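Local atomic coordinates of angiotensin-converting enzyme (Anopheles gambiae, PDB entry 6S1Y), a protein that probably acts as a zinc-dependent dipeptidyl carboxypeptidase, cleaving dipeptides from the C-terminal ends of peptide substrates. Residues Leu429-Phe434 against Val499-Gln504; Phe383-Gly388 against Tyr494-Val499; Phe507-Cys512 against Ser568-Leu573. All coordinates share one frame; numbering follows the deposited sequence.

Contact 1: residues Leu429-Phe434 against Val499-Gln504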
loop_
_atom_site.group_PDB
_atom_site.type_symbol
_atom_site.label_atom_id
_atom_site.label_comp_id
_atom_site.label_asym_id
_atom_site.label_seq_id
_atom_site.Cartn_x
_atom_site.Cartn_y
_atom_site.Cartn_z
ATOM N N LEU A 429 -8.121 -0.086 10.346
ATOM C CA LEU A 429 -8.122 -1.433 10.896
ATOM C C LEU A 429 -8.634 -2.441 9.876
ATOM O O LEU A 429 -8.086 -3.539 9.767
ATOM C CB LEU A 429 -8.943 -1.494 12.177
ATOM C CG LEU A 429 -8.915 -2.887 12.791
ATOM C CD1 LEU A 429 -7.539 -3.194 13.350
ATOM C CD2 LEU A 429 -9.951 -2.999 13.866
ATOM N N VAL A 430 -9.680 -2.093 9.112
ATOM C CA VAL A 430 -10.270 -3.053 8.190
ATOM C C VAL A 430 -9.322 -3.448 7.061
ATOM O O VAL A 430 -9.567 -4.445 6.358
ATOM C CB VAL A 430 -11.578 -2.507 7.582
ATOM C CG1 VAL A 430 -12.551 -2.098 8.678
ATOM C CG2 VAL A 430 -11.297 -1.357 6.674
ATOM N N PHE A 431 -8.257 -2.687 6.846
ATOM C CA PHE A 431 -7.355 -2.940 5.716
ATOM C C PHE A 431 -6.465 -4.159 5.965
ATOM O O PHE A 431 -6.074 -4.850 5.015
ATOM C CB PHE A 431 -6.546 -1.657 5.459
ATOM C CG PHE A 431 -5.465 -1.806 4.437
ATOM C CD1 PHE A 431 -5.747 -1.710 3.091
ATOM C CD2 PHE A 431 -4.159 -1.994 4.829
ATOM C CE1 PHE A 431 -4.758 -1.852 2.156
ATOM C CE2 PHE A 431 -3.160 -2.151 3.889
ATOM C CZ PHE A 431 -3.469 -2.080 2.557
ATOM N N LEU A 432 -6.158 -4.465 7.207
ATOM C CA LEU A 432 -5.236 -5.571 7.477
ATOM C C LEU A 432 -5.744 -6.909 6.974
ATOM O O LEU A 432 -5.004 -7.585 6.236
ATOM C CB LEU A 432 -4.922 -5.611 8.978
ATOM C CG LEU A 432 -4.001 -4.440 9.342
ATOM C CD1 LEU A 432 -4.401 -3.798 10.611
ATOM C CD2 LEU A 432 -2.565 -4.915 9.445
ATOM N N PRO A 433 -6.966 -7.342 7.285
ATOM C CA PRO A 433 -7.461 -8.575 6.658
ATOM C C PRO A 433 -7.450 -8.513 5.146
ATOM O O PRO A 433 -7.153 -9.519 4.492
ATOM C CB PRO A 433 -8.887 -8.711 7.217
ATOM C CG PRO A 433 -8.879 -7.839 8.497
ATOM C CD PRO A 433 -7.943 -6.731 8.199
ATOM N N PHE A 434 -7.784 -7.370 4.558
ATOM C CA PHE A 434 -7.713 -7.256 3.111
ATOM C C PHE A 434 -6.299 -7.514 2.616
ATOM O O PHE A 434 -6.087 -8.331 1.719
ATOM C CB PHE A 434 -8.168 -5.870 2.665
ATOM C CG PHE A 434 -7.982 -5.623 1.195
ATOM C CD1 PHE A 434 -8.952 -6.023 0.282
ATOM C CD2 PHE A 434 -6.853 -4.991 0.730
ATOM C CE1 PHE A 434 -8.795 -5.783 -1.061
ATOM C CE2 PHE A 434 -6.684 -4.754 -0.614
ATOM C CZ PHE A 434 -7.655 -5.148 -1.513
ATOM N N VAL A 499 2.470 -5.450 6.619
ATOM C CA VAL A 499 3.545 -5.180 7.568
ATOM C C VAL A 499 3.532 -3.715 7.974
ATOM O O VAL A 499 3.609 -3.379 9.164
ATOM C CB VAL A 499 4.895 -5.600 6.959
ATOM C CG1 VAL A 499 6.040 -5.265 7.879
ATOM C CG2 VAL A 499 4.894 -7.080 6.705
ATOM N N SER A 500 3.408 -2.817 6.994
ATOM C CA SER A 500 3.315 -1.392 7.291
ATOM C C SER A 500 2.217 -1.081 8.299
ATOM O O SER A 500 2.404 -0.277 9.213
ATOM C CB SER A 500 3.045 -0.610 6.011
ATOM O OG SER A 500 2.721 0.724 6.347
ATOM N N TYR A 501 1.029 -1.648 8.100
ATOM C CA TYR A 501 -0.098 -1.291 8.957
ATOM C C TYR A 501 0.090 -1.799 10.383
ATOM O O TYR A 501 -0.461 -1.202 11.312
ATOM C CB TYR A 501 -1.407 -1.785 8.335
ATOM C CG TYR A 501 -2.036 -0.729 7.450
ATOM C CD1 TYR A 501 -1.386 -0.277 6.309
ATOM C CD2 TYR A 501 -3.261 -0.156 7.773
ATOM C CE1 TYR A 501 -1.933 0.708 5.502
ATOM C CE2 TYR A 501 -3.824 0.845 6.956
ATOM C CZ TYR A 501 -3.142 1.272 5.837
ATOM O OH TYR A 501 -3.674 2.240 5.035
ATOM N N VAL A 502 0.904 -2.829 10.588
ATOM C CA VAL A 502 1.302 -3.208 11.941
ATOM C C VAL A 502 2.411 -2.290 12.472
ATOM O O VAL A 502 2.262 -1.642 13.515
ATOM C CB VAL A 502 1.758 -4.676 11.976
ATOM C CG1 VAL A 502 2.205 -5.039 13.405
ATOM C CG2 VAL A 502 0.670 -5.608 11.475
ATOM N N ILE A 503 3.556 -2.244 11.779
ATOM C CA ILE A 503 4.721 -1.585 12.379
ATOM C C ILE A 503 4.545 -0.082 12.435
ATOM O O ILE A 503 5.149 0.580 13.286
ATOM C CB ILE A 503 6.042 -1.911 11.641
ATOM C CG1 ILE A 503 6.074 -1.276 10.255
ATOM C CG2 ILE A 503 6.227 -3.398 11.558
ATOM C CD1 ILE A 503 7.298 -1.663 9.463
ATOM N N GLN A 504 3.739 0.496 11.545
ATOM C CA GLN A 504 3.587 1.942 11.611
ATOM C C GLN A 504 3.072 2.382 12.977
ATOM O O GLN A 504 3.332 3.520 13.402
ATOM C CB GLN A 504 2.679 2.465 10.499
ATOM C CG GLN A 504 1.187 2.192 10.664
ATOM C CD GLN A 504 0.380 2.680 9.438
ATOM O OE1 GLN A 504 -0.479 3.533 9.555
ATOM N NE2 GLN A 504 0.680 2.125 8.273
#

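Contact 2: residues Phe383-Gly388 against Tyr494-Val499. With ZN (zinc ion), chain G; KSN ((2~{S})-2-[[(4~{S})-4-azanyl-5-oxidanyl-5-oxidanylidene-pentanoyl]amino]pentanedioic acid), chain H.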
loop_
_atom_site.group_PDB
_atom_site.type_symbol
_atom_site.label_atom_id
_atom_site.label_comp_id
_atom_site.label_asym_id
_atom_site.label_seq_id
_atom_site.Cartn_x
_atom_site.Cartn_y
_atom_site.Cartn_z
ATOM N N PHE A 383 8.821 -1.240 5.797
ATOM C CA PHE A 383 9.343 0.047 6.246
ATOM C C PHE A 383 9.018 1.149 5.245
ATOM O O PHE A 383 8.630 2.254 5.631
ATOM C CB PHE A 383 10.854 -0.015 6.447
ATOM C CG PHE A 383 11.277 -0.631 7.742
ATOM C CD1 PHE A 383 10.882 -1.908 8.078
ATOM C CD2 PHE A 383 12.119 0.060 8.597
ATOM C CE1 PHE A 383 11.288 -2.480 9.255
ATOM C CE2 PHE A 383 12.542 -0.506 9.769
ATOM C CZ PHE A 383 12.126 -1.779 10.110
ATOM N N HIS A 384 9.169 0.875 3.948
ATOM C CA HIS A 384 8.918 1.910 2.948
ATOM C C HIS A 384 7.471 2.377 2.967
ATOM O O HIS A 384 7.192 3.578 2.850
ATOM C CB HIS A 384 9.264 1.394 1.566
ATOM C CG HIS A 384 10.267 2.239 0.861
ATOM N ND1 HIS A 384 9.993 3.525 0.453
ATOM C CD2 HIS A 384 11.552 1.997 0.514
ATOM C CE1 HIS A 384 11.058 4.033 -0.137
ATOM N NE2 HIS A 384 12.018 3.127 -0.110
ATOM N N GLU A 385 6.527 1.430 3.106
ATOM C CA GLU A 385 5.112 1.789 3.128
ATOM C C GLU A 385 4.710 2.461 4.431
ATOM O O GLU A 385 3.731 3.206 4.455
ATOM C CB GLU A 385 4.274 0.526 2.886
ATOM C CG GLU A 385 4.666 -0.228 1.625
ATOM C CD GLU A 385 4.561 0.649 0.394
ATOM O OE1 GLU A 385 3.789 1.628 0.427
ATOM O OE2 GLU A 385 5.273 0.359 -0.584
ATOM N N ALA A 386 5.460 2.245 5.503
ATOM C CA ALA A 386 5.077 2.780 6.808
ATOM C C ALA A 386 5.381 4.264 6.980
ATOM O O ALA A 386 4.700 4.939 7.764
ATOM C CB ALA A 386 5.790 1.992 7.911
ATOM N N VAL A 387 6.370 4.802 6.257
ATOM C CA VAL A 387 6.933 6.100 6.637
ATOM C C VAL A 387 5.873 7.200 6.568
ATOM O O VAL A 387 5.661 7.939 7.533
ATOM C CB VAL A 387 8.141 6.459 5.751
ATOM C CG1 VAL A 387 8.575 7.885 6.058
ATOM C CG2 VAL A 387 9.272 5.470 5.958
ATOM N N GLY A 388 5.260 7.381 5.393
ATOM C CA GLY A 388 4.271 8.426 5.253
ATOM C C GLY A 388 3.043 8.189 6.114
ATOM O O GLY A 388 2.412 9.141 6.591
ATOM N N TYR A 494 2.093 -7.332 -2.077
ATOM C CA TYR A 494 1.157 -6.576 -1.244
ATOM C C TYR A 494 1.360 -6.768 0.247
ATOM O O TYR A 494 0.847 -5.963 1.034
ATOM C CB TYR A 494 -0.301 -6.925 -1.585
ATOM C CG TYR A 494 -1.278 -5.768 -1.393
ATOM C CD1 TYR A 494 -1.370 -4.751 -2.330
ATOM C CD2 TYR A 494 -2.115 -5.704 -0.279
ATOM C CE1 TYR A 494 -2.257 -3.708 -2.167
ATOM C CE2 TYR A 494 -3.002 -4.677 -0.112
ATOM C CZ TYR A 494 -3.061 -3.673 -1.052
ATOM O OH TYR A 494 -3.947 -2.658 -0.861
ATOM N N LEU A 495 2.104 -7.790 0.666
ATOM C CA LEU A 495 2.353 -7.966 2.095
ATOM C C LEU A 495 3.070 -6.761 2.699
ATOM O O LEU A 495 2.928 -6.499 3.897
ATOM C CB LEU A 495 3.159 -9.243 2.344
ATOM C CG LEU A 495 3.209 -9.605 3.836
ATOM C CD1 LEU A 495 1.946 -10.339 4.235
ATOM C CD2 LEU A 495 4.441 -10.429 4.165
ATOM N N ARG A 496 3.830 -6.015 1.893
ATOM C CA ARG A 496 4.420 -4.761 2.373
ATOM C C ARG A 496 3.400 -3.902 3.123
ATOM O O ARG A 496 3.742 -3.250 4.121
ATOM C CB ARG A 496 4.996 -3.961 1.198
ATOM C CG ARG A 496 4.004 -3.686 0.073
ATOM C CD ARG A 496 4.689 -3.094 -1.165
ATOM N NE ARG A 496 5.633 -4.018 -1.788
ATOM C CZ ARG A 496 6.419 -3.693 -2.817
ATOM N NH1 ARG A 496 6.349 -2.485 -3.328
ATOM N NH2 ARG A 496 7.278 -4.579 -3.329
ATOM N N TYR A 497 2.142 -3.865 2.645
ATOM C CA TYR A 497 1.159 -2.979 3.266
ATOM C C TYR A 497 0.620 -3.578 4.564
ATOM O O TYR A 497 0.377 -2.857 5.531
ATOM C CB TYR A 497 0.031 -2.667 2.281
ATOM C CG TYR A 497 0.513 -2.065 0.967
ATOM C CD1 TYR A 497 0.835 -0.700 0.863
ATOM C CD2 TYR A 497 0.648 -2.849 -0.167
ATOM C CE1 TYR A 497 1.275 -0.158 -0.331
ATOM C CE2 TYR A 497 1.104 -2.314 -1.360
ATOM C CZ TYR A 497 1.416 -0.972 -1.435
ATOM O OH TYR A 497 1.843 -0.439 -2.630
ATOM N N PHE A 498 0.490 -4.898 4.631
ATOM C CA PHE A 498 0.148 -5.541 5.894
ATOM C C PHE A 498 1.202 -5.242 6.957
ATOM O O PHE A 498 0.885 -4.828 8.083
ATOM C CB PHE A 498 0.009 -7.060 5.682
ATOM C CG PHE A 498 -0.411 -7.806 6.918
ATOM C CD1 PHE A 498 0.519 -8.159 7.887
ATOM C CD2 PHE A 498 -1.739 -8.143 7.123
ATOM C CE1 PHE A 498 0.124 -8.846 9.035
ATOM C CE2 PHE A 498 -2.139 -8.824 8.260
ATOM C CZ PHE A 498 -1.196 -9.169 9.223
ATOM N N VAL A 499 2.470 -5.450 6.619
ATOM C CA VAL A 499 3.545 -5.180 7.568
ATOM C C VAL A 499 3.532 -3.715 7.974
ATOM O O VAL A 499 3.609 -3.379 9.164
ATOM C CB VAL A 499 4.895 -5.600 6.959
ATOM C CG1 VAL A 499 6.040 -5.265 7.879
ATOM C CG2 VAL A 499 4.894 -7.080 6.705
HETATM ZN ZN ZN G . 3.533 3.016 -0.897
HETATM C C10 KSN H . 4.120 1.030 -7.085
HETATM C C13 KSN H . 2.444 2.887 -3.167
HETATM C C17 KSN H . -3.685 0.840 -2.151
HETATM C C02 KSN H . -2.788 1.556 -1.134
HETATM C C03 KSN H . -1.377 1.915 -1.623
HETATM C C04 KSN H . -1.164 1.991 -3.126
HETATM C C05 KSN H . -0.694 3.369 -3.661
HETATM C C07 KSN H . 1.619 2.505 -4.421
HETATM C C08 KSN H . 2.440 2.463 -5.703
HETATM C C09 KSN H . 3.477 1.323 -5.716
HETATM N N01 KSN H . -2.640 0.741 0.077
HETATM N N06 KSN H . 0.605 3.564 -4.320
HETATM O O11 KSN H . 3.551 1.437 -8.145
HETATM O O12 KSN H . 5.213 0.371 -7.176
HETATM O O14 KSN H . 2.607 4.112 -2.911
HETATM O O15 KSN H . 2.910 2.029 -2.392
HETATM O O16 KSN H . -1.442 4.300 -3.601
HETATM O O18 KSN H . -4.359 1.553 -2.943
HETATM O O19 KSN H . -3.800 -0.412 -2.243
#

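Contact 3: residues Phe507-Cys512 against Ser568-Leu573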
loop_
_atom_site.group_PDB
_atom_site.type_symbol
_atom_site.label_atom_id
_atom_site.label_comp_id
_atom_site.label_asym_id
_atom_site.label_seq_id
_atom_site.Cartn_x
_atom_site.Cartn_y
_atom_site.Cartn_z
ATOM N N PHE A 507 6.168 2.472 15.164
ATOM C CA PHE A 507 6.909 3.695 14.858
ATOM C C PHE A 507 6.205 4.914 15.453
ATOM O O PHE A 507 6.839 5.776 16.077
ATOM C CB PHE A 507 7.047 3.857 13.340
ATOM C CG PHE A 507 7.878 2.783 12.657
ATOM C CD1 PHE A 507 8.730 1.967 13.372
ATOM C CD2 PHE A 507 7.830 2.639 11.284
ATOM C CE1 PHE A 507 9.509 1.022 12.726
ATOM C CE2 PHE A 507 8.602 1.691 10.629
ATOM C CZ PHE A 507 9.439 0.879 11.348
ATOM N N HIS A 508 4.884 5.010 15.257
ATOM C CA HIS A 508 4.121 6.133 15.797
ATOM C C HIS A 508 4.257 6.220 17.312
ATOM O O HIS A 508 4.401 7.315 17.867
ATOM C CB HIS A 508 2.653 5.979 15.397
ATOM C CG HIS A 508 1.735 7.037 15.938
ATOM N ND1 HIS A 508 1.799 8.351 15.544
ATOM C CD2 HIS A 508 0.690 6.956 16.794
ATOM C CE1 HIS A 508 0.844 9.041 16.137
ATOM N NE2 HIS A 508 0.160 8.218 16.908
ATOM N N ARG A 509 4.180 5.082 17.999
ATOM C CA ARG A 509 4.287 5.086 19.451
ATOM C C ARG A 509 5.650 5.601 19.889
ATOM O O ARG A 509 5.746 6.408 20.821
ATOM C CB ARG A 509 4.053 3.678 19.992
ATOM C CG ARG A 509 4.289 3.528 21.506
ATOM C CD ARG A 509 3.773 2.207 22.045
ATOM N NE ARG A 509 4.503 1.071 21.509
ATOM C CZ ARG A 509 4.200 -0.197 21.758
ATOM N NH1 ARG A 509 3.167 -0.494 22.547
ATOM N NH2 ARG A 509 4.927 -1.167 21.217
ATOM N N ALA A 510 6.713 5.143 19.227
ATOM C CA ALA A 510 8.054 5.594 19.568
ATOM C C ALA A 510 8.227 7.077 19.287
ATOM O O ALA A 510 8.848 7.798 20.075
ATOM C CB ALA A 510 9.083 4.772 18.790
ATOM N N ALA A 511 7.670 7.568 18.184
ATOM C CA ALA A 511 7.859 8.978 17.864
ATOM C C ALA A 511 7.069 9.875 18.804
ATOM O O ALA A 511 7.535 10.967 19.160
ATOM C CB ALA A 511 7.464 9.251 16.409
ATOM N N CYS A 512 5.858 9.455 19.185
ATOM C CA CYS A 512 5.085 10.220 20.155
ATOM C C CYS A 512 5.789 10.245 21.505
ATOM O O CYS A 512 5.838 11.283 22.167
ATOM C CB CYS A 512 3.678 9.633 20.283
ATOM S SG CYS A 512 2.744 9.654 18.721
ATOM N N SER A 568 5.256 -6.298 16.158
ATOM C CA SER A 568 4.330 -6.677 17.211
ATOM C C SER A 568 3.045 -5.901 17.032
ATOM O O SER A 568 3.077 -4.708 16.723
ATOM C CB SER A 568 4.890 -6.405 18.604
ATOM O OG SER A 568 3.891 -6.645 19.580
ATOM N N ALA A 569 1.918 -6.597 17.202
ATOM C CA ALA A 569 0.600 -5.974 17.152
ATOM C C ALA A 569 0.217 -5.261 18.440
ATOM O O ALA A 569 -0.909 -4.749 18.520
ATOM C CB ALA A 569 -0.466 -7.027 16.843
ATOM N N ASP A 570 1.107 -5.224 19.437
ATOM C CA ASP A 570 0.808 -4.564 20.706
ATOM C C ASP A 570 0.368 -3.127 20.473
ATOM O O ASP A 570 -0.678 -2.692 20.974
ATOM C CB ASP A 570 2.050 -4.631 21.613
ATOM C CG ASP A 570 1.886 -3.877 22.937
ATOM O OD1 ASP A 570 0.750 -3.495 23.301
ATOM O OD2 ASP A 570 2.923 -3.683 23.623
ATOM N N ALA A 571 1.142 -2.387 19.673
ATOM C CA ALA A 571 0.883 -0.963 19.473
ATOM C C ALA A 571 -0.483 -0.732 18.842
ATOM O O ALA A 571 -1.264 0.102 19.312
ATOM C CB ALA A 571 1.984 -0.334 18.613
ATOM N N ILE A 572 -0.796 -1.471 17.780
ATOM C CA ILE A 572 -2.054 -1.226 17.073
ATOM C C ILE A 572 -3.251 -1.709 17.887
ATOM O O ILE A 572 -4.313 -1.084 17.848
ATOM C CB ILE A 572 -2.033 -1.868 15.667
ATOM C CG1 ILE A 572 -3.272 -1.428 14.894
ATOM C CG2 ILE A 572 -1.965 -3.375 15.731
ATOM C CD1 ILE A 572 -3.370 -1.995 13.479
ATOM N N LEU A 573 -3.112 -2.788 18.660
ATOM C CA LEU A 573 -4.202 -3.175 19.560
ATOM C C LEU A 573 -4.425 -2.142 20.656
ATOM O O LEU A 573 -5.570 -1.899 21.050
ATOM C CB LEU A 573 -3.926 -4.541 20.191
ATOM C CG LEU A 573 -3.938 -5.702 19.194
ATOM C CD1 LEU A 573 -3.479 -7.018 19.852
ATOM C CD2 LEU A 573 -5.325 -5.849 18.599
HETATM O O HOH W 1 5.555 -3.979 21.352
#

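Contact 1: residues Leu429-Phe434 against Val499-Gln504
Tyr501 of helix 495-514 reaches across to Phe431 and Leu432 of helix 431-447, in the buried core of the mostly helical fold of angiotensin-converting enzymes. Followed outward from the backbone, it first meets leucine: Tyr501 CB lies 3.5 Å from Leu432 CD2. That methyl also touches CG2 of the adjacent Val502, at 3.9 Å. Leu432 CG is set anti to its own carbonyl carbon (chi1 -73°), which sends the branched end along toward helix 495-514 although its CB does not point there. From Tyr501 CG onward the phenylalanine takes over. Phe431 CD2 stands 3.3 Å above the Tyr501 ring plane, over the ring centre, and neighbouring CE2 comes to 3.5 Å from Tyr501 CE1. The two rings are inclined at 39° with centroids 4.3 Å apart, an oblique aromatic pair. At the far end, Tyr501 OH sits above a face of Phe431, displaced toward the ring's rim, and makes a weak hydrogen bond with Lys428 NZ, just before the first segment. No hydrogen bond joins the segments themselves; the contact is mainly apolar, carbon against carbon. Phe431 also touches the bound polyglutamate fragment, so Tyr501 forms a second-shell backing for one wall of the ligand pocket. The tyrosine's other face is occupied from its own helix by the amide of Gln504, which is held by a hydrogen bond to Asp389 OD2 and by weak bonds to Ser500 O and OG. This places Gln504 NE2 3.7 Å above the Tyr501 ring plane, off-centre toward the rim.

Contact 2: residues Phe383-Gly388 against Tyr494-Val499
Glu385 and Tyr497 meet beside the zinc ion, and one carboxylate of the bound gamma-glutamyl ligand connects them. Glu385 OE1 coordinates zinc at 1.9 Å, and His357 and His361 complete the protein's share of the site. Ligand atom O15 binds the metal at the same distance as OE1, while its partner O14 is farther away at 2.5 Å, so the ligand carboxylate grips the metal unevenly. Tyr497 OH donates a hydrogen bond of 2.7 Å to O15, which lies at the edge of the phenol ring and in its plane; O15 is thus held by both metal and hydroxyl. Lower on the ring, Tyr497 CE1 packs 3.2 Å from Glu385 OE1, with ring and carboxylate planes 48° apart. Glu385 gets its oxygens there through a chain bent at chi2 (-58°), its CG lying against the CB and CG of Arg496. OE2 turns toward the arginine: it is 3.5 Å from Arg496 CD, and NH1 stays too distant for a salt bridge. The arginine's NE is instead paired with Glu493, leaving at most a longer-range electrostatic influence on the carboxylate. Farther out, Arg496 CG lies over the rim of one Tyr497 face, and Tyr497 CD2 stands 3.5 Å above the centre of the Tyr494 ring. This aromatic step leads to the ligand's other end, where Tyr494 OH donates a 2.6 Å hydrogen bond to O19, again in the ring plane. In the second shell of the metal, His361 is hydrogen-bonded through ND1 to His384, next to Glu385. Two histidines of an HExxH helix plus a glutamate from a later helix are the hallmark of gluzincin metallopeptidases, the group to which angiotensin-converting enzyme belongs.

Contact 3: residues Phe507-Cys512 against Ser568-Leu573
The backbones of Arg509 and Ala571 approach to 6.9 Å between CA atoms, where helix 495-514 passes the first turn of helix 570-575. Arg509 spans the gap. Its chain leaves the helix with CG anti to the backbone N (chi1 174°), runs extended through chi2 and bends at chi3, which lays the guanidinium flat on Ala571: the methyl CB is centred beneath one face, 3.8 Å from Arg509 CZ. At the rim of the same group, NH1 meets Asp570 OD2 near the guanidinium plane in a salt bridge of 3.4 Å. The hydrogen bond within it is weak through length rather than direction, being nearly straight at 163°. The carboxylate is turned 74° from the guanidinium, so no paired, two-pronged bond forms. A water accepts from Arg509 NH2 at 2.9 Å and donates weakly to Asp570 OD2, adding a second, looser bridge. Ser568, ahead of the turn that leads into the helix, caps it by accepting from Asp570 N at OG, 3.1 Å. Long ion pairs from Arg509 to Glu574 and Glu564 are weak as well. Asp570 is exposed and also adopts another conformation, which makes its pairing the less certain half of the contact. The arginine's positive charge is therefore probably shared among several acidic groups and solvent, while its flat face on the alanine methyl gives the apolar part of the contact.

All three contacts draw on helix 495-514 but differ in depth and chemistry. Contact 2 lies closest to the chain centre and is polar, built round metal and ligand; contact 1, also buried, is apolar and aromatic; contact 3, about 19 Å from the chain centre, is partly exposed and combines a weak salt bridge and a water with a methyl on the guanidinium face. Neighbours interlock along the shared helix. Ser500 OG of contact 1 probably hydrogen-bonds Glu385 O of contact 2, and Phe431 CE1 packs 3.2 Å from Tyr494 OH. Leu432 CD1 touches Ile572 CD1, linking contacts 1 and 3, while Phe507 packs on Phe383 and Ala386, linking contacts 3 and 2.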